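PDB 1BKJ: NADPH-flavin oxidoreductase from Vibrio harveyi, which catalyses the NADPH-dependent reduction of FMN to FMNH2, supplying the reduced flavin to luciferase for bioluminescence, and works as a homodimer. Local coordinates for residues A[46-51]-A[75-80]; A[126-131]-A[151-156]. All coordinates share one frame; numbering follows the deposited sequence.

Contact 1. Residues A[46-51]-A[75-80]; sequences VSIVRV and EFLVFC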
ATOM      1  N   VAL A  46      -5.436  -8.417  -5.559  1.00 13.76           N
ATOM      2  CA  VAL A  46      -4.068  -8.325  -6.062  1.00 13.90           C
ATOM      3  C   VAL A  46      -3.623  -9.598  -6.784  1.00 14.74           C
ATOM      4  O   VAL A  46      -3.942 -10.719  -6.365  1.00 14.86           O
ATOM      5  CB  VAL A  46      -3.067  -8.011  -4.909  1.00 13.24           C
ATOM      6  CG1 VAL A  46      -1.661  -7.717  -5.457  1.00 12.18           C
ATOM      7  CG2 VAL A  46      -3.571  -6.832  -4.066  1.00 12.40           C
ATOM      8  N   SER A  47      -2.961  -9.395  -7.922  1.00 15.06           N
ATOM      9  CA  SER A  47      -2.379 -10.483  -8.698  1.00 14.97           C
ATOM     10  C   SER A  47      -0.908 -10.159  -8.877  1.00 14.79           C
ATOM     11  O   SER A  47      -0.529  -8.982  -9.014  1.00 14.63           O
ATOM     12  CB  SER A  47      -3.042 -10.651 -10.062  1.00 15.16           C
ATOM     13  OG  SER A  47      -4.146 -11.521  -9.943  1.00 15.03           O
ATOM     14  N   ILE A  48      -0.078 -11.197  -8.800  1.00 13.95           N
ATOM     15  CA  ILE A  48       1.364 -11.057  -8.969  1.00 13.73           C
ATOM     16  C   ILE A  48       1.770 -11.808 -10.228  1.00 13.46           C
ATOM     17  O   ILE A  48       1.304 -12.919 -10.455  1.00 13.60           O
ATOM     18  CB  ILE A  48       2.162 -11.650  -7.762  1.00 14.03           C
ATOM     19  CG1 ILE A  48       1.755 -10.958  -6.450  1.00 13.85           C
ATOM     20  CG2 ILE A  48       3.704 -11.522  -7.997  1.00 13.92           C
ATOM     21  CD1 ILE A  48       2.367 -11.565  -5.198  1.00 15.65           C
ATOM     22  N   VAL A  49       2.552 -11.164 -11.087  1.00 13.01           N
ATOM     23  CA  VAL A  49       3.063 -11.836 -12.276  1.00 13.79           C
ATOM     24  C   VAL A  49       4.564 -12.014 -12.041  1.00 14.37           C
ATOM     25  O   VAL A  49       5.293 -11.029 -11.888  1.00 14.57           O
ATOM     26  CB  VAL A  49       2.805 -11.070 -13.613  1.00 13.58           C
ATOM     27  CG1 VAL A  49       3.344 -11.874 -14.776  1.00 13.39           C
ATOM     28  CG2 VAL A  49       1.318 -10.817 -13.834  1.00 12.80           C
ATOM     29  N   ARG A  50       4.986 -13.272 -11.894  1.00 15.21           N
ATOM     30  CA  ARG A  50       6.398 -13.625 -11.704  1.00 15.80           C
ATOM     31  C   ARG A  50       6.998 -13.751 -13.118  1.00 16.57           C
ATOM     32  O   ARG A  50       6.520 -14.553 -13.935  1.00 16.64           O
ATOM     33  CB  ARG A  50       6.532 -14.959 -10.953  1.00 15.95           C
ATOM     34  CG  ARG A  50       7.970 -15.357 -10.683  1.00 16.39           C
ATOM     35  CD  ARG A  50       8.082 -16.805 -10.280  1.00 17.20           C
ATOM     36  NE  ARG A  50       9.478 -17.201 -10.124  1.00 17.13           N
ATOM     37  CZ  ARG A  50       9.952 -18.425 -10.335  1.00 16.73           C
ATOM     38  NH1 ARG A  50       9.147 -19.400 -10.725  1.00 16.55           N
ATOM     39  NH2 ARG A  50      11.237 -18.674 -10.144  1.00 17.00           N
ATOM     40  N   VAL A  51       8.012 -12.935 -13.411  1.00 16.37           N
ATOM     41  CA  VAL A  51       8.635 -12.945 -14.730  1.00 16.91           C
ATOM     42  C   VAL A  51       9.972 -13.683 -14.745  1.00 17.64           C
ATOM     43  O   VAL A  51      10.977 -13.182 -14.225  1.00 17.79           O
ATOM     44  CB  VAL A  51       8.752 -11.494 -15.300  1.00 16.41           C
ATOM     45  CG1 VAL A  51       9.269 -11.513 -16.733  1.00 16.60           C
ATOM     46  CG2 VAL A  51       7.389 -10.814 -15.284  1.00 16.35           C
ATOM     47  N   GLU A  75      14.784 -12.494  -8.903  1.00 16.13           N
ATOM     48  CA  GLU A  75      13.330 -12.559  -9.093  1.00 16.07           C
ATOM     49  C   GLU A  75      12.718 -11.178  -9.404  1.00 15.34           C
ATOM     50  O   GLU A  75      13.131 -10.172  -8.827  1.00 15.23           O
ATOM     51  CB  GLU A  75      12.618 -13.127  -7.841  1.00 17.20           C
ATOM     52  CG  GLU A  75      12.833 -14.621  -7.529  1.00 18.80           C
ATOM     53  CD  GLU A  75      12.341 -15.561  -8.619  1.00 19.99           C
ATOM     54  OE1 GLU A  75      11.217 -15.360  -9.130  1.00 20.60           O
ATOM     55  OE2 GLU A  75      13.075 -16.518  -8.953  1.00 21.09           O
ATOM     56  N   PHE A  76      11.770 -11.132 -10.340  1.00 13.85           N
ATOM     57  CA  PHE A  76      11.070  -9.894 -10.653  1.00 13.60           C
ATOM     58  C   PHE A  76       9.572 -10.179 -10.608  1.00 13.44           C
ATOM     59  O   PHE A  76       9.055 -10.955 -11.413  1.00 14.17           O
ATOM     60  CB  PHE A  76      11.477  -9.300 -12.006  1.00 13.44           C
ATOM     61  CG  PHE A  76      10.923  -7.909 -12.256  1.00 13.56           C
ATOM     62  CD1 PHE A  76      11.352  -6.812 -11.471  1.00 13.86           C
ATOM     63  CD2 PHE A  76       9.933  -7.692 -13.241  1.00 13.84           C
ATOM     64  CE1 PHE A  76      10.803  -5.517 -11.653  1.00 13.54           C
ATOM     65  CE2 PHE A  76       9.372  -6.394 -13.437  1.00 13.34           C
ATOM     66  CZ  PHE A  76       9.814  -5.310 -12.636  1.00 13.10           C
ATOM     67  N   LEU A  77       8.900  -9.536  -9.649  1.00 13.53           N
ATOM     68  CA  LEU A  77       7.458  -9.673  -9.413  1.00 12.91           C
ATOM     69  C   LEU A  77       6.719  -8.398  -9.825  1.00 13.27           C
ATOM     70  O   LEU A  77       7.168  -7.301  -9.500  1.00 13.77           O
ATOM     71  CB  LEU A  77       7.199  -9.920  -7.925  1.00 12.57           C
ATOM     72  CG  LEU A  77       7.933 -11.031  -7.177  1.00 12.61           C
ATOM     73  CD1 LEU A  77       7.509 -10.994  -5.728  1.00 12.39           C
ATOM     74  CD2 LEU A  77       7.645 -12.403  -7.801  1.00 12.24           C
ATOM     75  N   VAL A  78       5.612  -8.536 -10.562  1.00 13.05           N
ATOM     76  CA  VAL A  78       4.820  -7.387 -11.000  1.00 12.41           C
ATOM     77  C   VAL A  78       3.467  -7.445 -10.285  1.00 12.25           C
ATOM     78  O   VAL A  78       2.740  -8.431 -10.410  1.00 12.38           O
ATOM     79  CB  VAL A  78       4.607  -7.367 -12.541  1.00 12.99           C
ATOM     80  CG1 VAL A  78       3.952  -6.058 -12.975  1.00 12.69           C
ATOM     81  CG2 VAL A  78       5.927  -7.547 -13.292  1.00 12.74           C
ATOM     82  N   PHE A  79       3.152  -6.388  -9.530  1.00 11.74           N
ATOM     83  CA  PHE A  79       1.910  -6.298  -8.765  1.00 10.82           C
ATOM     84  C   PHE A  79       0.848  -5.602  -9.557  1.00 10.84           C
ATOM     85  O   PHE A  79       1.048  -4.484 -10.031  1.00 10.56           O
ATOM     86  CB  PHE A  79       2.152  -5.589  -7.443  1.00 11.91           C
ATOM     87  CG  PHE A  79       2.923  -6.411  -6.464  1.00 12.46           C
ATOM     88  CD1 PHE A  79       4.320  -6.574  -6.596  1.00 12.51           C
ATOM     89  CD2 PHE A  79       2.250  -7.087  -5.436  1.00 12.37           C
ATOM     90  CE1 PHE A  79       5.040  -7.417  -5.711  1.00 13.42           C
ATOM     91  CE2 PHE A  79       2.947  -7.928  -4.546  1.00 12.88           C
ATOM     92  CZ  PHE A  79       4.352  -8.098  -4.682  1.00 13.24           C
ATOM     93  N   CYS A  80      -0.295  -6.267  -9.659  1.00 10.87           N
ATOM     94  CA  CYS A  80      -1.414  -5.787 -10.448  1.00 11.91           C
ATOM     95  C   CYS A  80      -2.746  -5.777  -9.718  1.00 12.03           C
ATOM     96  O   CYS A  80      -3.018  -6.660  -8.898  1.00 11.77           O
ATOM     97  CB  CYS A  80      -1.608  -6.699 -11.681  1.00 12.77           C
ATOM     98  SG  CYS A  80      -0.164  -7.020 -12.707  1.00 16.07           S
TER
HETATM   99  O   HOH W   1      11.069 -13.761 -11.492  1.00 17.52           O

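Contact 2. Residues A[126-131]-A[151-156]; sequences GVYIGG and VLFGMC. With FMN (flavin mononucleotide), chain D.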
ATOM      1  N   GLY A 126      16.123  -5.738  -2.081  1.00 14.07           N
ATOM      2  CA  GLY A 126      15.079  -5.430  -3.039  1.00 13.52           C
ATOM      3  C   GLY A 126      14.811  -3.960  -3.286  1.00 13.38           C
ATOM      4  O   GLY A 126      15.333  -3.097  -2.581  1.00 12.02           O
ATOM      5  N   VAL A 127      14.009  -3.692  -4.316  1.00 12.76           N
ATOM      6  CA  VAL A 127      13.641  -2.338  -4.690  1.00 12.45           C
ATOM      7  C   VAL A 127      12.337  -2.383  -5.465  1.00 12.08           C
ATOM      8  O   VAL A 127      12.138  -3.253  -6.307  1.00 11.95           O
ATOM      9  CB  VAL A 127      14.783  -1.612  -5.525  1.00 12.30           C
ATOM     10  CG1 VAL A 127      15.051  -2.301  -6.859  1.00 12.63           C
ATOM     11  CG2 VAL A 127      14.468  -0.121  -5.738  1.00 12.15           C
ATOM     12  N   TYR A 128      11.445  -1.447  -5.157  1.00 12.31           N
ATOM     13  CA  TYR A 128      10.172  -1.339  -5.873  1.00 12.26           C
ATOM     14  C   TYR A 128      10.477  -0.671  -7.214  1.00 12.50           C
ATOM     15  O   TYR A 128      11.443   0.092  -7.309  1.00 12.39           O
ATOM     16  CB  TYR A 128       9.204  -0.439  -5.132  1.00 11.86           C
ATOM     17  CG  TYR A 128       8.540  -0.989  -3.909  1.00 11.60           C
ATOM     18  CD1 TYR A 128       9.170  -0.922  -2.659  1.00 11.23           C
ATOM     19  CD2 TYR A 128       7.250  -1.547  -3.983  1.00 10.95           C
ATOM     20  CE1 TYR A 128       8.532  -1.399  -1.492  1.00 10.79           C
ATOM     21  CE2 TYR A 128       6.602  -2.031  -2.825  1.00 10.55           C
ATOM     22  CZ  TYR A 128       7.257  -1.950  -1.586  1.00 10.84           C
ATOM     23  OH  TYR A 128       6.667  -2.412  -0.453  1.00 10.72           O
ATOM     24  N   ILE A 129       9.698  -0.985  -8.252  1.00 11.93           N
ATOM     25  CA  ILE A 129       9.890  -0.410  -9.588  1.00 11.95           C
ATOM     26  C   ILE A 129       8.571   0.201 -10.092  1.00 12.25           C
ATOM     27  O   ILE A 129       7.747  -0.488 -10.711  1.00 12.09           O
ATOM     28  CB  ILE A 129      10.453  -1.473 -10.630  1.00 12.19           C
ATOM     29  CG1 ILE A 129      11.756  -2.140 -10.127  1.00 12.39           C
ATOM     30  CG2 ILE A 129      10.679  -0.833 -12.023  1.00 12.10           C
ATOM     31  CD1 ILE A 129      12.953  -1.224  -9.956  1.00 12.70           C
ATOM     32  N   GLY A 130       8.382   1.492  -9.812  1.00 11.87           N
ATOM     33  CA  GLY A 130       7.189   2.196 -10.253  1.00 12.65           C
ATOM     34  C   GLY A 130       7.352   2.756 -11.654  1.00 13.20           C
ATOM     35  O   GLY A 130       6.378   3.207 -12.265  1.00 13.71           O
ATOM     36  N   GLY A 131       8.587   2.684 -12.167  1.00 13.51           N
ATOM     37  CA  GLY A 131       8.929   3.153 -13.501  1.00 13.43           C
ATOM     38  C   GLY A 131       8.160   2.490 -14.631  1.00 13.53           C
ATOM     39  O   GLY A 131       8.033   3.077 -15.700  1.00 14.03           O
ATOM     40  N   VAL A 151      -1.507  -2.712 -14.349  1.00 13.79           N
ATOM     41  CA  VAL A 151      -0.185  -2.807 -13.720  1.00 13.09           C
ATOM     42  C   VAL A 151       0.033  -1.607 -12.802  1.00 12.81           C
ATOM     43  O   VAL A 151      -0.398  -0.497 -13.123  1.00 13.09           O
ATOM     44  CB  VAL A 151       0.984  -2.944 -14.788  1.00 13.27           C
ATOM     45  CG1 VAL A 151       0.971  -1.811 -15.792  1.00 14.06           C
ATOM     46  CG2 VAL A 151       2.358  -2.990 -14.099  1.00 13.73           C
ATOM     47  N   LEU A 152       0.630  -1.854 -11.636  1.00 12.35           N
ATOM     48  CA  LEU A 152       0.935  -0.807 -10.676  1.00 12.46           C
ATOM     49  C   LEU A 152       2.432  -0.613 -10.485  1.00 12.39           C
ATOM     50  O   LEU A 152       2.927   0.498 -10.612  1.00 13.10           O
ATOM     51  CB  LEU A 152       0.257  -1.066  -9.339  1.00 13.05           C
ATOM     52  CG  LEU A 152      -1.250  -0.832  -9.254  1.00 14.94           C
ATOM     53  CD1 LEU A 152      -1.648  -1.058  -7.828  1.00 15.24           C
ATOM     54  CD2 LEU A 152      -1.652   0.586  -9.693  1.00 15.81           C
ATOM     55  N   PHE A 153       3.147  -1.674 -10.120  1.00 11.67           N
ATOM     56  CA  PHE A 153       4.590  -1.585  -9.932  1.00 11.42           C
ATOM     57  C   PHE A 153       5.216  -2.966  -9.959  1.00 11.61           C
ATOM     58  O   PHE A 153       4.523  -3.969  -9.844  1.00 11.68           O
ATOM     59  CB  PHE A 153       4.960  -0.852  -8.611  1.00 10.40           C
ATOM     60  CG  PHE A 153       4.321  -1.436  -7.371  1.00  9.69           C
ATOM     61  CD1 PHE A 153       4.922  -2.513  -6.686  1.00  9.89           C
ATOM     62  CD2 PHE A 153       3.091  -0.942  -6.898  1.00  9.77           C
ATOM     63  CE1 PHE A 153       4.311  -3.095  -5.563  1.00 10.29           C
ATOM     64  CE2 PHE A 153       2.457  -1.520  -5.769  1.00 10.35           C
ATOM     65  CZ  PHE A 153       3.071  -2.600  -5.099  1.00 10.82           C
ATOM     66  N   GLY A 154       6.537  -2.986 -10.086  1.00 11.36           N
ATOM     67  CA  GLY A 154       7.289  -4.221 -10.058  1.00 11.62           C
ATOM     68  C   GLY A 154       8.126  -4.260  -8.788  1.00 11.94           C
ATOM     69  O   GLY A 154       8.092  -3.318  -7.981  1.00 12.25           O
ATOM     70  N   MET A 155       8.863  -5.350  -8.595  1.00 12.23           N
ATOM     71  CA  MET A 155       9.738  -5.507  -7.438  1.00 12.24           C
ATOM     72  C   MET A 155      10.903  -6.420  -7.786  1.00 12.46           C
ATOM     73  O   MET A 155      10.700  -7.537  -8.269  1.00 11.70           O
ATOM     74  CB  MET A 155       8.979  -6.074  -6.228  1.00 13.09           C
ATOM     75  CG  MET A 155       9.836  -6.169  -4.963  1.00 14.32           C
ATOM     76  SD  MET A 155       8.961  -6.805  -3.554  1.00 17.29           S
ATOM     77  CE  MET A 155       8.092  -5.348  -3.053  1.00 17.90           C
ATOM     78  N   CYS A 156      12.116  -5.914  -7.573  1.00 12.72           N
ATOM     79  CA  CYS A 156      13.341  -6.679  -7.799  1.00 13.78           C
ATOM     80  C   CYS A 156      13.744  -7.316  -6.472  1.00 14.66           C
ATOM     81  O   CYS A 156      13.661  -6.671  -5.432  1.00 15.14           O
ATOM     82  CB  CYS A 156      14.494  -5.774  -8.240  1.00 12.99           C
ATOM     83  SG  CYS A 156      14.283  -4.952  -9.801  1.00 14.95           S
TER
HETATM   84  N1  FMN D 241      13.593   2.976  -7.044  1.00 12.32           N
HETATM   85  C2  FMN D 241      14.211   2.793  -8.259  1.00 12.77           C
HETATM   86  O2  FMN D 241      15.399   2.856  -8.449  1.00 13.92           O
HETATM   87  N3  FMN D 241      13.310   2.609  -9.298  1.00 13.10           N
HETATM   88  C4  FMN D 241      11.897   2.804  -9.260  1.00 12.97           C
HETATM   89  O4  FMN D 241      11.282   2.722 -10.308  1.00 14.65           O
HETATM   90  C4A FMN D 241      11.372   3.091  -7.956  1.00 12.67           C
HETATM   91  N5  FMN D 241       9.989   3.018  -7.835  1.00 12.23           N
HETATM   92  C5A FMN D 241       9.389   2.998  -6.567  1.00 11.50           C
HETATM   93  C6  FMN D 241       8.025   2.780  -6.509  1.00 11.86           C
HETATM   94  C7  FMN D 241       7.383   2.688  -5.275  1.00 11.58           C
HETATM   95  C7M FMN D 241       5.894   2.231  -5.282  1.00 11.89           C
HETATM   96  C8  FMN D 241       8.133   2.866  -4.076  1.00 11.79           C
HETATM   97  C8M FMN D 241       7.514   2.918  -2.718  1.00 10.46           C
HETATM   98  C9  FMN D 241       9.486   3.083  -4.125  1.00 11.32           C
HETATM   99  C9A FMN D 241      10.159   3.144  -5.384  1.00 11.70           C
HETATM  100  N10 FMN D 241      11.589   3.276  -5.520  1.00 12.66           N
HETATM  101  C10 FMN D 241      12.210   3.154  -6.789  1.00 12.23           C
HETATM  102  C1' FMN D 241      12.415   3.225  -4.436  1.00 12.59           C
HETATM  103  C2' FMN D 241      12.957   4.531  -3.902  1.00 13.09           C
HETATM  104  O2' FMN D 241      13.331   5.554  -4.722  1.00 13.30           O
HETATM  105  C3' FMN D 241      13.159   4.641  -2.449  1.00 14.23           C
HETATM  106  O3' FMN D 241      12.275   3.913  -1.635  1.00 14.76           O
HETATM  107  C4' FMN D 241      13.724   5.871  -1.793  1.00 14.16           C
HETATM  108  O4' FMN D 241      14.385   6.840  -2.571  1.00 17.45           O
HETATM  109  C5' FMN D 241      13.966   5.902  -0.360  1.00 14.17           C
HETATM  110  O5' FMN D 241      15.195   5.122  -0.247  1.00 14.48           O
HETATM  111  P   FMN D 241      15.313   3.672   0.486  1.00 14.02           P
HETATM  112  O1P FMN D 241      15.090   3.977   1.887  1.00 14.95           O
HETATM  113  O2P FMN D 241      16.666   3.213   0.090  1.00 14.16           O
HETATM  114  O3P FMN D 241      14.196   2.808   0.036  1.00 15.05           O

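Contact 1. Residues A[46-51]-A[75-80]
Ile-48 lies beside Phe-79, pointing the same way; its CG1 sits off-centre above the ring, 4.2 Å from the centroid, and its CD1 runs on to Phe-79 CE2 at 3.7 Å. The CG2 branch turns to the other neighbour, meeting Leu-77 CB at 3.8 Å, while Val-46 CG1 comes up to the Phe-79 edge near CD2. The antiparallel strands 46-50 and 75-80 form one margin of the chain's central sheet in the nitroreductase fold. Ser-47 with Cys-80 and Val-49 with Val-78 form hydrogen-bonded pairs, each closed by two backbone bonds, and Val-51 N adds a nearly straight one to Phe-76 O (3.0 Å). On the face of Ile-48 and Leu-77, Arg-50 ends the row with a side-on, two-nitrogen salt bridge: NE donates to Glu-75 OE1 (2.7 Å) and NH2 to Glu-75 OE2 (3.1 Å), each on the oxygen's syn side but a little over 20° out of the carboxylate plane. The arginine chain is extended, whereas Glu-75 bends at chi2 (-61°) to bring its carboxylate across; the planes stand 29° apart. A water accepts the N-H of Phe-76 and lies 2.9 Å from Glu-75 OE1 and 2.8 Å from Val-51 O, bridging the strands. Arg-50 NH1 has a second acid, Glu-178 of the second subunit, whose strand pairs in parallel with residues 48-50 and carries the sheet across the dimer interface. Within the chain, helix 98-121 packs on Val-46 and Phe-79, helix 54-63 on Val-51 and Phe-76, and strand 149-158 borders strand 75-82 on its other side.

Contact 2. Residues A[126-131]-A[151-156]
With chi1 at -75°, Tyr-128 sets its ring beside Phe-153, and Met-155, extended through chi2 but bent at chi3 (-80°), folds its methyl onto that ring. This antiparallel pair of strands belongs to the FMN-binding core of the nitroreductase fold. Met-155 CE lies over one ring face, 3.9 Å from the centroid, with SD farther above it in a Met-aromatic contact; FMN C8M lies over the opposite face, displaced toward the rim. The ring edge is turned toward the face of Phe-153 in an offset edge-to-face pair, Tyr-128 CD2 lying 3.7 Å from Phe-153 CE1, while Tyr-128 OH is hydrogen-bonded to Gln-113 OE1. On the other side of the sheet, Ile-129 CG1 rests 3.8 Å from Cys-156 SG, and Val-127 CG1 packs on Cys-156 CB as its CG2 approaches the flavin. Four backbone bonds join the strands; in the pair of Ile-129 with Gly-154 both donors stand above the acceptor's carbonyl plane. A classic beta bulge at Leu-152 and Phe-153 faces Phe-79. Gly-131 N donates to FMN O4 (3.3 Å), and Gly-130 N to FMN N5 at 3.0 Å with an N-H...N angle of 162°.

Overall arrangement
After helices 3-9 and 24-35 the chain enters strand 46-50, runs through helices 54-63 and 69-72, and returns as strand 75-82, so contact 1 closes a largely helical loop. The long helix 98-121 then leads to strand 125-129, and after helix 136-142 strand 149-158 comes back to close contact 2. The two loops follow in series, neither enclosing the other. Strand 149-158 inserts between 75-82 and 125-129, joining both contacts into the chain's antiparallel sheet, ordered 46-50, 75-82, 149-158, 125-129, where Phe-79 N probably hydrogen-bonds to Phe-153 O. Contact 1 ties one margin of the sheet to a strand of the second subunit, and contact 2 ties its other margin to the flavin.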